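Local structure of transcriptional regulator, marR family, putative (Sulfolobus solfataricus, 3F3X) at residues K31-S36 / L104-E109; S41-T46 / V94-K99; T46-R51 / A57-V62; K73-A76 / R81-R84. The protein probably binds DNA and regulates transcription as a dimeric winged-helix protein of the MarR family. All coordinates share one frame; numbering follows the deposited sequence. Where two conformers were deposited one is given.

Contact 1. Residues K31-S36 / L104-E109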
loop_
_atom_site.group_PDB
_atom_site.type_symbol
_atom_site.label_atom_id
_atom_site.label_comp_id
_atom_site.label_asym_id
_atom_site.label_seq_id
_atom_site.Cartn_x
_atom_site.Cartn_y
_atom_site.Cartn_z
ATOM N N LYS A 31 13.865 -12.976 4.899
ATOM C CA LYS A 31 15.196 -13.399 5.318
ATOM C C LYS A 31 15.226 -14.254 6.579
ATOM O O LYS A 31 16.027 -15.180 6.682
ATOM C CB LYS A 31 16.090 -12.166 5.456
ATOM C CG LYS A 31 16.321 -11.516 4.108
ATOM C CD LYS A 31 17.158 -10.278 4.197
ATOM C CE LYS A 31 17.566 -9.843 2.807
ATOM N NZ LYS A 31 18.326 -8.571 2.839
ATOM N N LEU A 32 14.331 -13.974 7.520
ATOM C CA LEU A 32 14.293 -14.735 8.770
ATOM C C LEU A 32 13.441 -16.003 8.723
ATOM O O LEU A 32 13.759 -17.006 9.375
ATOM C CB LEU A 32 13.780 -13.843 9.910
ATOM C CG LEU A 32 14.621 -12.602 10.229
ATOM C CD1 LEU A 32 13.966 -11.805 11.333
ATOM C CD2 LEU A 32 16.018 -13.022 10.640
ATOM N N MET A 33 12.365 -15.967 7.942
ATOM C CA MET A 33 11.459 -17.110 7.894
ATOM C C MET A 33 11.052 -17.617 6.514
ATOM O O MET A 33 10.296 -18.583 6.410
ATOM C CB MET A 33 10.200 -16.770 8.693
ATOM C CG MET A 33 10.486 -16.290 10.107
ATOM S SD MET A 33 9.004 -15.815 11.012
ATOM C CE MET A 33 8.373 -17.442 11.471
ATOM N N ASN A 34 11.555 -16.974 5.467
ATOM C CA ASN A 34 11.225 -17.355 4.102
ATOM C C ASN A 34 9.713 -17.247 3.918
ATOM O O ASN A 34 9.082 -18.087 3.274
ATOM C CB ASN A 34 11.713 -18.780 3.812
ATOM C CG ASN A 34 11.533 -19.174 2.364
ATOM O OD1 ASN A 34 11.775 -18.377 1.457
ATOM N ND2 ASN A 34 11.118 -20.418 2.134
ATOM N N LEU A 35 9.143 -16.203 4.513
ATOM C CA LEU A 35 7.713 -15.931 4.423
ATOM C C LEU A 35 7.527 -14.513 3.921
ATOM O O LEU A 35 8.446 -13.699 3.985
ATOM C CB LEU A 35 7.035 -16.045 5.794
ATOM C CG LEU A 35 6.951 -17.407 6.481
ATOM C CD1 LEU A 35 6.246 -17.238 7.829
ATOM C CD2 LEU A 35 6.194 -18.395 5.592
ATOM N N SER A 36 6.330 -14.225 3.423
ATOM C CA SER A 36 6.003 -12.892 2.945
ATOM C C SER A 36 4.966 -12.318 3.902
ATOM O O SER A 36 4.469 -13.017 4.787
ATOM C CB SER A 36 5.416 -12.951 1.538
ATOM O OG SER A 36 4.122 -13.533 1.550
ATOM N N LEU A 104 3.083 -18.959 12.809
ATOM C CA LEU A 104 2.359 -17.703 12.959
ATOM C C LEU A 104 2.798 -16.965 14.228
ATOM O O LEU A 104 2.961 -15.742 14.218
ATOM C CB LEU A 104 0.853 -17.951 13.019
ATOM C CG LEU A 104 0.007 -16.736 13.408
ATOM C CD1 LEU A 104 0.251 -15.583 12.433
ATOM C CD2 LEU A 104 -1.464 -17.130 13.405
ATOM N N LEU A 105 2.981 -17.704 15.321
ATOM C CA LEU A 105 3.405 -17.094 16.582
ATOM C C LEU A 105 4.734 -16.371 16.397
ATOM O O LEU A 105 4.922 -15.256 16.881
ATOM C CB LEU A 105 3.546 -18.152 17.678
ATOM C CG LEU A 105 2.262 -18.809 18.192
ATOM C CD1 LEU A 105 2.610 -19.894 19.211
ATOM C CD2 LEU A 105 1.359 -17.747 18.818
ATOM N N GLU A 106 5.649 -17.015 15.683
ATOM C CA GLU A 106 6.964 -16.444 15.421
ATOM C C GLU A 106 6.869 -15.245 14.480
ATOM O O GLU A 106 7.474 -14.205 14.736
ATOM C CB GLU A 106 7.880 -17.512 14.819
ATOM C CG GLU A 106 8.236 -18.634 15.789
ATOM C CD GLU A 106 8.902 -19.816 15.111
ATOM O OE1 GLU A 106 9.452 -19.641 14.001
ATOM O OE2 GLU A 106 8.885 -20.923 15.695
ATOM N N ALA A 107 6.113 -15.387 13.391
ATOM C CA ALA A 107 5.961 -14.291 12.432
ATOM C C ALA A 107 5.317 -13.080 13.113
ATOM O O ALA A 107 5.710 -11.936 12.865
ATOM C CB ALA A 107 5.106 -14.747 11.233
ATOM N N ASN A 108 4.328 -13.338 13.967
ATOM C CA ASN A 108 3.647 -12.273 14.697
ATOM C C ASN A 108 4.655 -11.527 15.565
ATOM O O ASN A 108 4.651 -10.298 15.618
ATOM C CB ASN A 108 2.539 -12.851 15.585
ATOM C CG ASN A 108 1.907 -11.802 16.486
ATOM O OD1 ASN A 108 2.051 -11.846 17.711
ATOM N ND2 ASN A 108 1.210 -10.850 15.885
ATOM N N GLU A 109 5.516 -12.278 16.243
ATOM C CA GLU A 109 6.534 -11.682 17.102
ATOM C C GLU A 109 7.477 -10.791 16.291
ATOM O O GLU A 109 7.800 -9.679 16.706
ATOM C CB GLU A 109 7.355 -12.772 17.792
ATOM C CG GLU A 109 8.204 -12.249 18.933
ATOM C CD GLU A 109 7.484 -12.316 20.265
ATOM O OE1 GLU A 109 6.259 -12.059 20.303
ATOM O OE2 GLU A 109 8.148 -12.620 21.276
#

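Contact 2. Residues S41-T46 / V94-K99. With SO4 (sulfate ion), chain B.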
loop_
_atom_site.group_PDB
_atom_site.type_symbol
_atom_site.label_atom_id
_atom_site.label_comp_id
_atom_site.label_asym_id
_atom_site.label_seq_id
_atom_site.Cartn_x
_atom_site.Cartn_y
_atom_site.Cartn_z
ATOM N N SER A 41 -0.535 -12.847 6.784
ATOM C CA SER A 41 -1.965 -12.541 6.811
ATOM C C SER A 41 -2.831 -13.793 6.665
ATOM O O SER A 41 -3.831 -13.959 7.372
ATOM C CB SER A 41 -2.313 -11.550 5.699
ATOM O OG SER A 41 -1.668 -10.308 5.910
ATOM N N ILE A 42 -2.452 -14.668 5.739
ATOM C CA ILE A 42 -3.203 -15.895 5.514
ATOM C C ILE A 42 -3.154 -16.769 6.762
ATOM O O ILE A 42 -4.173 -17.329 7.178
ATOM C CB ILE A 42 -2.648 -16.669 4.291
ATOM C CG1 ILE A 42 -2.930 -15.864 3.015
ATOM C CG2 ILE A 42 -3.274 -18.069 4.206
ATOM C CD1 ILE A 42 -2.304 -16.450 1.765
ATOM N N LEU A 43 -1.975 -16.883 7.364
ATOM C CA LEU A 43 -1.847 -17.679 8.576
ATOM C C LEU A 43 -2.712 -17.085 9.689
ATOM O O LEU A 43 -3.391 -17.813 10.402
ATOM C CB LEU A 43 -0.383 -17.751 9.026
ATOM C CG LEU A 43 0.528 -18.572 8.103
ATOM C CD1 LEU A 43 1.970 -18.521 8.598
ATOM C CD2 LEU A 43 0.048 -20.017 8.062
ATOM N N LYS A 44 -2.705 -15.764 9.832
ATOM C CA LYS A 44 -3.509 -15.149 10.884
ATOM C C LYS A 44 -5.004 -15.428 10.703
ATOM O O LYS A 44 -5.683 -15.855 11.640
ATOM C CB LYS A 44 -3.282 -13.639 10.930
ATOM C CG LYS A 44 -4.114 -12.942 12.013
ATOM C CD LYS A 44 -3.911 -11.435 12.001
ATOM C CE LYS A 44 -4.766 -10.757 13.065
ATOM N NZ LYS A 44 -4.683 -9.268 12.957
ATOM N N ALA A 45 -5.515 -15.192 9.498
ATOM C CA ALA A 45 -6.935 -15.408 9.223
ATOM C C ALA A 45 -7.370 -16.868 9.410
ATOM O O ALA A 45 -8.441 -17.137 9.970
ATOM C CB ALA A 45 -7.262 -14.946 7.808
ATOM N N THR A 46 -6.555 -17.806 8.934
ATOM C CA THR A 46 -6.900 -19.218 9.072
ATOM C C THR A 46 -6.700 -19.723 10.502
ATOM O O THR A 46 -7.316 -20.708 10.899
ATOM C CB THR A 46 -6.101 -20.115 8.078
ATOM O OG1 THR A 46 -4.691 -19.940 8.271
ATOM C CG2 THR A 46 -6.469 -19.760 6.627
ATOM N N VAL A 94 -9.112 -23.215 3.283
ATOM C CA VAL A 94 -7.727 -23.245 3.741
ATOM C C VAL A 94 -7.748 -23.433 5.255
ATOM O O VAL A 94 -8.337 -22.640 5.981
ATOM C CB VAL A 94 -6.988 -21.927 3.421
ATOM C CG1 VAL A 94 -5.535 -22.019 3.885
ATOM C CG2 VAL A 94 -7.041 -21.644 1.923
ATOM N N GLU A 95 -7.113 -24.498 5.716
ATOM C CA GLU A 95 -7.050 -24.800 7.134
ATOM C C GLU A 95 -5.603 -24.731 7.580
ATOM O O GLU A 95 -4.712 -25.248 6.903
ATOM C CB GLU A 95 -7.606 -26.203 7.400
ATOM C CG GLU A 95 -7.420 -26.680 8.838
ATOM C CD GLU A 95 -7.915 -28.103 9.050
ATOM O OE1 GLU A 95 -7.619 -28.969 8.200
ATOM O OE2 GLU A 95 -8.584 -28.355 10.075
ATOM N N ILE A 96 -5.361 -24.084 8.716
ATOM C CA ILE A 96 -4.005 -23.964 9.230
ATOM C C ILE A 96 -3.619 -25.296 9.881
ATOM O O ILE A 96 -4.483 -26.038 10.347
ATOM C CB ILE A 96 -3.900 -22.800 10.259
ATOM C CG1 ILE A 96 -2.441 -22.371 10.419
ATOM C CG2 ILE A 96 -4.468 -23.232 11.617
ATOM C CD1 ILE A 96 -2.262 -21.112 11.258
ATOM N N THR A 97 -2.328 -25.603 9.886
ATOM C CA THR A 97 -1.831 -26.846 10.479
ATOM C C THR A 97 -1.141 -26.487 11.797
ATOM O O THR A 97 -0.842 -25.316 12.052
ATOM C CB THR A 97 -0.775 -27.517 9.588
ATOM O OG1 THR A 97 0.391 -26.685 9.551
ATOM C CG2 THR A 97 -1.305 -27.715 8.161
ATOM N N PRO A 98 -0.883 -27.486 12.653
ATOM C CA PRO A 98 -0.215 -27.197 13.926
ATOM C C PRO A 98 1.111 -26.474 13.699
ATOM O O PRO A 98 1.478 -25.567 14.453
ATOM C CB PRO A 98 -0.037 -28.582 14.535
ATOM C CG PRO A 98 -1.293 -29.286 14.078
ATOM C CD PRO A 98 -1.365 -28.879 12.617
ATOM N N LYS A 99 1.826 -26.871 12.653
ATOM C CA LYS A 99 3.100 -26.234 12.330
ATOM C C LYS A 99 2.838 -24.784 11.932
ATOM O O LYS A 99 3.590 -23.878 12.297
ATOM C CB LYS A 99 3.792 -26.972 11.185
ATOM C CG LYS A 99 5.162 -26.417 10.834
ATOM C CD LYS A 99 5.786 -27.220 9.708
ATOM C CE LYS A 99 7.113 -26.630 9.274
ATOM N NZ LYS A 99 7.666 -27.365 8.106
HETATM S S SO4 B . -6.122 -8.662 9.637
HETATM O O1 SO4 B . -5.087 -7.765 9.087
HETATM O O2 SO4 B . -5.618 -10.043 9.654
HETATM O O3 SO4 B . -7.334 -8.594 8.794
HETATM O O4 SO4 B . -6.436 -8.239 11.013
HETATM O O HOH W 1 -7.828 -23.243 9.908
#

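Contact 3. Residues T46-R51 / A57-V62. With SO4 (sulfate ion), chain B.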
loop_
_atom_site.group_PDB
_atom_site.type_symbol
_atom_site.label_atom_id
_atom_site.label_comp_id
_atom_site.label_asym_id
_atom_site.label_seq_id
_atom_site.Cartn_x
_atom_site.Cartn_y
_atom_site.Cartn_z
ATOM N N THR A 46 -6.555 -17.806 8.934
ATOM C CA THR A 46 -6.900 -19.218 9.072
ATOM C C THR A 46 -6.700 -19.723 10.502
ATOM O O THR A 46 -7.316 -20.708 10.899
ATOM C CB THR A 46 -6.101 -20.115 8.078
ATOM O OG1 THR A 46 -4.691 -19.940 8.271
ATOM C CG2 THR A 46 -6.469 -19.760 6.627
ATOM N N SER A 47 -5.854 -19.050 11.280
ATOM C CA SER A 47 -5.645 -19.465 12.665
ATOM C C SER A 47 -6.945 -19.231 13.440
ATOM O O SER A 47 -7.196 -19.874 14.463
ATOM C CB SER A 47 -4.506 -18.671 13.316
ATOM O OG SER A 47 -4.902 -17.343 13.618
ATOM N N GLU A 48 -7.760 -18.301 12.944
ATOM C CA GLU A 48 -9.047 -17.972 13.563
ATOM C C GLU A 48 -10.073 -19.078 13.286
ATOM O O GLU A 48 -10.815 -19.496 14.178
ATOM C CB GLU A 48 -9.551 -16.628 13.019
ATOM C CG GLU A 48 -8.667 -15.446 13.415
ATOM C CD GLU A 48 -8.859 -14.231 12.524
ATOM O OE1 GLU A 48 -9.747 -14.254 11.644
ATOM O OE2 GLU A 48 -8.108 -13.249 12.704
ATOM N N GLU A 49 -10.106 -19.537 12.041
ATOM C CA GLU A 49 -10.996 -20.612 11.608
ATOM C C GLU A 49 -10.680 -20.844 10.131
ATOM O O GLU A 49 -10.121 -19.965 9.474
ATOM C CB GLU A 49 -12.478 -20.222 11.777
ATOM C CG GLU A 49 -13.015 -19.239 10.724
ATOM C CD GLU A 49 -14.498 -18.931 10.912
ATOM O OE1 GLU A 49 -14.845 -18.210 11.869
ATOM O OE2 GLU A 49 -15.319 -19.418 10.105
ATOM N N PRO A 50 -11.011 -22.031 9.595
ATOM C CA PRO A 50 -10.731 -22.299 8.181
ATOM C C PRO A 50 -11.394 -21.228 7.314
ATOM O O PRO A 50 -12.525 -20.830 7.583
ATOM C CB PRO A 50 -11.332 -23.686 7.970
ATOM C CG PRO A 50 -11.143 -24.336 9.330
ATOM C CD PRO A 50 -11.583 -23.218 10.253
ATOM N N ARG A 51 -10.687 -20.762 6.288
ATOM C CA ARG A 51 -11.204 -19.708 5.419
ATOM C C ARG A 51 -11.177 -20.103 3.952
ATOM O O ARG A 51 -10.227 -20.739 3.491
ATOM C CB ARG A 51 -10.361 -18.440 5.572
ATOM C CG ARG A 51 -10.168 -17.942 6.996
ATOM C CD ARG A 51 -11.482 -17.500 7.611
ATOM N NE ARG A 51 -11.269 -16.732 8.834
ATOM C CZ ARG A 51 -12.231 -16.108 9.504
ATOM N NH1 ARG A 51 -13.487 -16.161 9.077
ATOM N NH2 ARG A 51 -11.936 -15.422 10.593
ATOM N N ALA A 57 -8.980 -13.490 -0.264
ATOM C CA ALA A 57 -8.736 -12.438 -1.246
ATOM C C ALA A 57 -9.526 -11.189 -0.868
ATOM O O ALA A 57 -9.039 -10.061 -0.984
ATOM C CB ALA A 57 -9.149 -12.914 -2.629
ATOM N N ASN A 58 -10.753 -11.411 -0.416
ATOM C CA ASN A 58 -11.664 -10.348 -0.012
ATOM C C ASN A 58 -11.172 -9.559 1.194
ATOM O O ASN A 58 -11.220 -8.330 1.213
ATOM C CB ASN A 58 -13.023 -10.960 0.317
ATOM C CG ASN A 58 -14.149 -10.325 -0.455
ATOM O OD1 ASN A 58 -14.593 -9.221 -0.138
ATOM N ND2 ASN A 58 -14.615 -11.018 -1.488
ATOM N N ARG A 59 -10.706 -10.276 2.209
ATOM C CA ARG A 59 -10.235 -9.643 3.427
ATOM C C ARG A 59 -8.934 -8.883 3.233
ATOM O O ARG A 59 -8.748 -7.817 3.812
ATOM C CB ARG A 59 -10.074 -10.697 4.530
ATOM C CG ARG A 59 -9.526 -10.178 5.860
ATOM C CD ARG A 59 -9.708 -11.229 6.952
ATOM N NE ARG A 59 -8.874 -10.988 8.128
ATOM C CZ ARG A 59 -8.921 -11.719 9.237
ATOM N NH1 ARG A 59 -9.776 -12.736 9.331
ATOM N NH2 ARG A 59 -8.085 -11.463 10.238
ATOM N N TYR A 60 -8.043 -9.414 2.407
ATOM C CA TYR A 60 -6.760 -8.755 2.204
ATOM C C TYR A 60 -6.605 -7.956 0.919
ATOM O O TYR A 60 -5.521 -7.465 0.611
ATOM C CB TYR A 60 -5.644 -9.788 2.347
ATOM C CG TYR A 60 -5.631 -10.359 3.750
ATOM C CD1 TYR A 60 -6.061 -11.665 4.006
ATOM C CD2 TYR A 60 -5.299 -9.549 4.835
ATOM C CE1 TYR A 60 -6.169 -12.144 5.317
ATOM C CE2 TYR A 60 -5.405 -10.013 6.148
ATOM C CZ TYR A 60 -5.843 -11.312 6.383
ATOM O OH TYR A 60 -5.965 -11.757 7.682
ATOM N N PHE A 61 -7.702 -7.810 0.187
ATOM C CA PHE A 61 -7.702 -7.054 -1.058
ATOM C C PHE A 61 -6.635 -7.460 -2.066
ATOM O O PHE A 61 -5.932 -6.614 -2.616
ATOM C CB PHE A 61 -7.582 -5.555 -0.769
ATOM C CG PHE A 61 -8.777 -4.974 -0.064
ATOM C CD1 PHE A 61 -8.999 -5.223 1.287
ATOM C CD2 PHE A 61 -9.689 -4.179 -0.755
ATOM C CE1 PHE A 61 -10.109 -4.690 1.942
ATOM C CE2 PHE A 61 -10.807 -3.639 -0.108
ATOM C CZ PHE A 61 -11.014 -3.895 1.242
ATOM N N VAL A 62 -6.509 -8.759 -2.303
ATOM C CA VAL A 62 -5.561 -9.258 -3.284
ATOM C C VAL A 62 -6.367 -10.157 -4.216
ATOM O O VAL A 62 -7.469 -10.588 -3.874
ATOM C CB VAL A 62 -4.417 -10.072 -2.630
ATOM C CG1 VAL A 62 -3.548 -9.160 -1.775
ATOM C CG2 VAL A 62 -4.992 -11.187 -1.791
HETATM S S SO4 B . -6.122 -8.662 9.637
HETATM O O1 SO4 B . -5.087 -7.765 9.087
HETATM O O2 SO4 B . -5.618 -10.043 9.654
HETATM O O3 SO4 B . -7.334 -8.594 8.794
HETATM O O4 SO4 B . -6.436 -8.239 11.013
#

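Contact 4. Residues K73-A76 / R81-R84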
loop_
_atom_site.group_PDB
_atom_site.type_symbol
_atom_site.label_atom_id
_atom_site.label_comp_id
_atom_site.label_asym_id
_atom_site.label_seq_id
_atom_site.Cartn_x
_atom_site.Cartn_y
_atom_site.Cartn_z
ATOM N N LYS A 73 2.584 -22.210 -1.849
ATOM C CA LYS A 73 3.840 -22.305 -1.114
ATOM C C LYS A 73 3.612 -22.698 0.337
ATOM O O LYS A 73 4.315 -23.558 0.871
ATOM C CB LYS A 73 4.604 -20.984 -1.191
ATOM C CG LYS A 73 5.923 -21.105 -1.940
ATOM C CD LYS A 73 6.453 -19.758 -2.399
ATOM C CE LYS A 73 7.678 -19.938 -3.286
ATOM N NZ LYS A 73 8.128 -18.658 -3.904
ATOM N N LEU A 74 2.620 -22.079 0.969
ATOM C CA LEU A 74 2.306 -22.394 2.356
ATOM C C LEU A 74 1.948 -23.866 2.525
ATOM O O LEU A 74 2.378 -24.509 3.482
ATOM C CB LEU A 74 1.150 -21.521 2.848
ATOM C CG LEU A 74 1.485 -20.041 3.050
ATOM C CD1 LEU A 74 0.216 -19.269 3.344
ATOM C CD2 LEU A 74 2.483 -19.882 4.197
ATOM N N GLU A 75 1.157 -24.404 1.602
ATOM C CA GLU A 75 0.773 -25.803 1.713
ATOM C C GLU A 75 1.970 -26.716 1.473
ATOM O O GLU A 75 2.111 -27.747 2.126
ATOM C CB GLU A 75 -0.364 -26.140 0.736
ATOM C CG GLU A 75 -0.788 -27.600 0.811
ATOM C CD GLU A 75 -2.177 -27.853 0.249
ATOM O OE1 GLU A 75 -2.520 -27.261 -0.795
ATOM O OE2 GLU A 75 -2.918 -28.661 0.852
ATOM N N ALA A 76 2.836 -26.324 0.544
ATOM C CA ALA A 76 4.026 -27.108 0.240
ATOM C C ALA A 76 4.932 -27.164 1.471
ATOM O O ALA A 76 5.627 -28.160 1.700
ATOM C CB ALA A 76 4.769 -26.487 -0.939
ATOM N N ARG A 81 -3.317 -26.308 4.619
ATOM C CA ARG A 81 -3.732 -27.342 3.690
ATOM C C ARG A 81 -5.040 -26.872 3.103
ATOM O O ARG A 81 -5.763 -26.089 3.727
ATOM C CB ARG A 81 -3.940 -28.699 4.388
ATOM C CG ARG A 81 -5.173 -28.802 5.287
ATOM C CD ARG A 81 -5.426 -30.259 5.687
ATOM N NE ARG A 81 -4.277 -30.840 6.380
ATOM C CZ ARG A 81 -3.968 -30.595 7.649
ATOM N NH1 ARG A 81 -4.730 -29.791 8.379
ATOM N NH2 ARG A 81 -2.873 -31.122 8.175
ATOM N N ARG A 82 -5.330 -27.323 1.889
ATOM C CA ARG A 82 -6.589 -26.986 1.254
ATOM C C ARG A 82 -7.480 -28.212 1.385
ATOM O O ARG A 82 -7.033 -29.342 1.168
ATOM C CB ARG A 82 -6.380 -26.645 -0.224
ATOM C CG ARG A 82 -6.098 -25.171 -0.475
ATOM C CD ARG A 82 -5.617 -24.914 -1.895
ATOM N NE ARG A 82 -4.276 -25.455 -2.085
ATOM C CZ ARG A 82 -3.434 -25.059 -3.033
ATOM N NH1 ARG A 82 -3.792 -24.113 -3.896
ATOM N NH2 ARG A 82 -2.226 -25.590 -3.098
ATOM N N ILE A 83 -8.725 -27.990 1.783
ATOM C CA ILE A 83 -9.694 -29.066 1.908
ATOM C C ILE A 83 -10.974 -28.532 1.292
ATOM O O ILE A 83 -11.109 -27.330 1.063
ATOM C CB ILE A 83 -9.965 -29.457 3.383
ATOM C CG1 ILE A 83 -10.301 -28.211 4.202
ATOM C CG2 ILE A 83 -8.763 -30.214 3.950
ATOM C CD1 ILE A 83 -10.671 -28.503 5.639
ATOM N N ARG A 84 -11.907 -29.423 0.999
ATOM C CA ARG A 84 -13.166 -29.006 0.404
ATOM C C ARG A 84 -14.140 -28.678 1.518
ATOM O O ARG A 84 -14.074 -29.271 2.597
ATOM C CB ARG A 84 -13.736 -30.128 -0.460
ATOM C CG ARG A 84 -12.889 -30.478 -1.677
ATOM C CD ARG A 84 -13.393 -31.757 -2.321
ATOM N NE ARG A 84 -13.159 -32.910 -1.458
ATOM C CZ ARG A 84 -13.727 -34.100 -1.621
ATOM N NH1 ARG A 84 -14.577 -34.305 -2.622
ATOM N NH2 ARG A 84 -13.433 -35.092 -0.788
#

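Contact 1. Residues K31-S36 / L104-E109
At the turn that leads from the long helix 3-33 into helix 37-48, M33 and L35 lean on E106 and A107 of helix 98-118. M33 carries most of this small apolar contact. Its CG lies anti to the carbonyl carbon and the chain then runs straight out, until a bend at chi3 (78°) swings the methyl group against the turn that holds E106 and A107. The sulfur rests beside A107, with M33 SD 3.7 Å from A107 CA and 4.0 Å from A107 CB. The methyl carbon reaches back to E106: M33 CE is 3.4 Å from E106 CB, 3.5 Å from E106 OE1 and 3.6 Å from the A107 backbone N. E106 thus offers M33 its CB and one carboxylate oxygen, the two side chains crossing at a slant, and no hydrogen bond joins the segments. This is the turn between the first two helices of the MarR fold, in which the chain leaves one helix through N34, a residue of positive phi, and S36 N-caps the next. D39 accepts a bond from the S36 backbone N, and K77 reaches the N34 carbonyl. L35 sits deeper, buried beside V103, and touches the far helix more lightly, L35 CD1 lying 4.4 Å from A107 CB. The buried methyl of A107 also meets L29 of helix 3-33 and F40 of helix 37-48.

Contact 2. Residues S41-T46 / V94-K99
Apolar packing between T46, L43, V94 and I96 makes up most of this buried contact. The T46 methyl turns to the strand, with T46 CG2 3.7 Å from V94 CG1 and 3.5 Å from the V94 backbone O. T46 also crosses I96 at a slant, T46 OG1 lying 3.6 Å from I96 CB. One turn earlier on the helix, in the I96 conformer described here (two were modelled), I96 meets L43 at about a right angle, I96 CD1 lying 4.1 Å from L43 CD2. In that conformer the same methyl comes within 3.6 Å of L43 O.

The polar atoms are served mostly from within the helix or by water. T46 OG1 occupies the position between backbone N and carbonyl carbon (chi1 57°), from which it bends back to donate to I42 O at 2.9 Å; T46 N reaches that oxygen from the opposite face of its plane. With the hydroxyl so engaged, CG2 is left to face V94. A water joins helix to strand, donating to T46 O (2.8 Å) and accepting from I96 N (2.9 Å).

Charge appears on another side of the helix, where the fully extended K44 donates to a sulfate also bonded by K16 and Q9 of the second subunit.

Helix segment 41-46 and strand segment 94-96 run at 85° to each other, an apolar crossing that seats the wing strand on the helical core of a winged helix-turn-helix domain.

Contact 3. Residues T46-R51 / A57-V62
E48 and R59 form a two-bond salt bridge in which the carboxylate meets the end of the guanidinium group. R59 NH1 donates to E48 OE1 at 2.8 Å and R59 NH2 to E48 OE2 at 3.0 Å; both bonds are nearly straight (176°). The two planes are 21° apart; each oxygen lies in the arginine plane and is approached on its syn side, somewhat out of the carboxylate plane. R51 adds a third grip: its NH2 donates to the anti lone pair of E48 OE1 at 2.7 Å, leaving that oxygen shared by two arginines whose planes stand steeply to one another. This clustering of positive charge would be expected to stabilise the E48 carboxylate.

The side-on edge of R59 turns to a sulfate, R59 NE reaching its O3 at 2.9 Å and R59 NH2 its O2 at 2.9 Å, while Y60 OH donates to O2 at 2.6 Å. K44 donates to the same sulfate. The network ties the end of helix 37-48 to helix 53-60, the first helix of the helix-turn-helix, close to the dimer partner. A methionine in place of R59 has no N-H to offer from its side chain and would probably leave E48 with R51 as its arginine partner here and the sulfate less firmly held.

Packing follows from the same chains. R59 leaves the helix with CG opposite the backbone N (chi1 178°) and runs out extended, its CG 3.8 Å above the centre of the Y60 ring. E49 CG lies over one face of the R51 guanidinium.

Contact 4. Residues K73-A76 / R81-R84
E75 and R82 make the tight part of this contact, a carboxylate held by three N-H groups of one residue. E75 OE1 takes two of them, from R82 NE at 2.8 Å and from R82 NH2 at 2.9 Å, both with the oxygen in the guanidinium plane. The carboxylate is turned 42° from that plane, and its second oxygen meets the backbone: R82 N donates to E75 OE2 at 2.9 Å, coming from above the carboxylate plane. A bend at chi3 (-70°) brings the arginine's NE edge round to the acid, whose own chain arrives extended from the helix at about a right angle. D72, one turn earlier on the same helix, pairs with R82 NH1. An alanine here, at E75, would probably leave the backbone N of R82 without this acceptor and the guanidinium less firmly fixed, with D72 as its remaining acid.

The looser side belongs to the outer part of R81. Its first carbons lie close to the acid without a hydrogen bond, R81 CA 3.2 Å and R81 CB 3.7 Å from E75 OE2, but R81 CB points away overall and the guanidinium pairs with E95 of the neighbouring strand 92-96. Opposite charges therefore bind the last turn of helix 64-76, which by analogy with relatives is the DNA-recognition helix, to strand 80-85, the first strand of the wing in a winged-helix domain.

In the fold
The four contacts show chemistry following depth. Contact 2 is buried and contact 1 partly buried; both depend on apolar side chains, neither has a direct hydrogen bond between its segments, and contact 2 alone of the two has a bridging water. Contacts 3 and 4 lie at the surface and are built from arginine-glutamate pairs. Helix 37-48 is common to contacts 2 and 3, which share T46 and the sulfate, whereas segment 94-99 runs on into helix 98-118, which carries contact 1, L104 there packing on L43 and K44. Contacts 2 and 4 reach neighbouring strands of one sheet, joined by the E95-R81 salt bridge, and I42 touches L74. Contacts 3 and 4 do not touch.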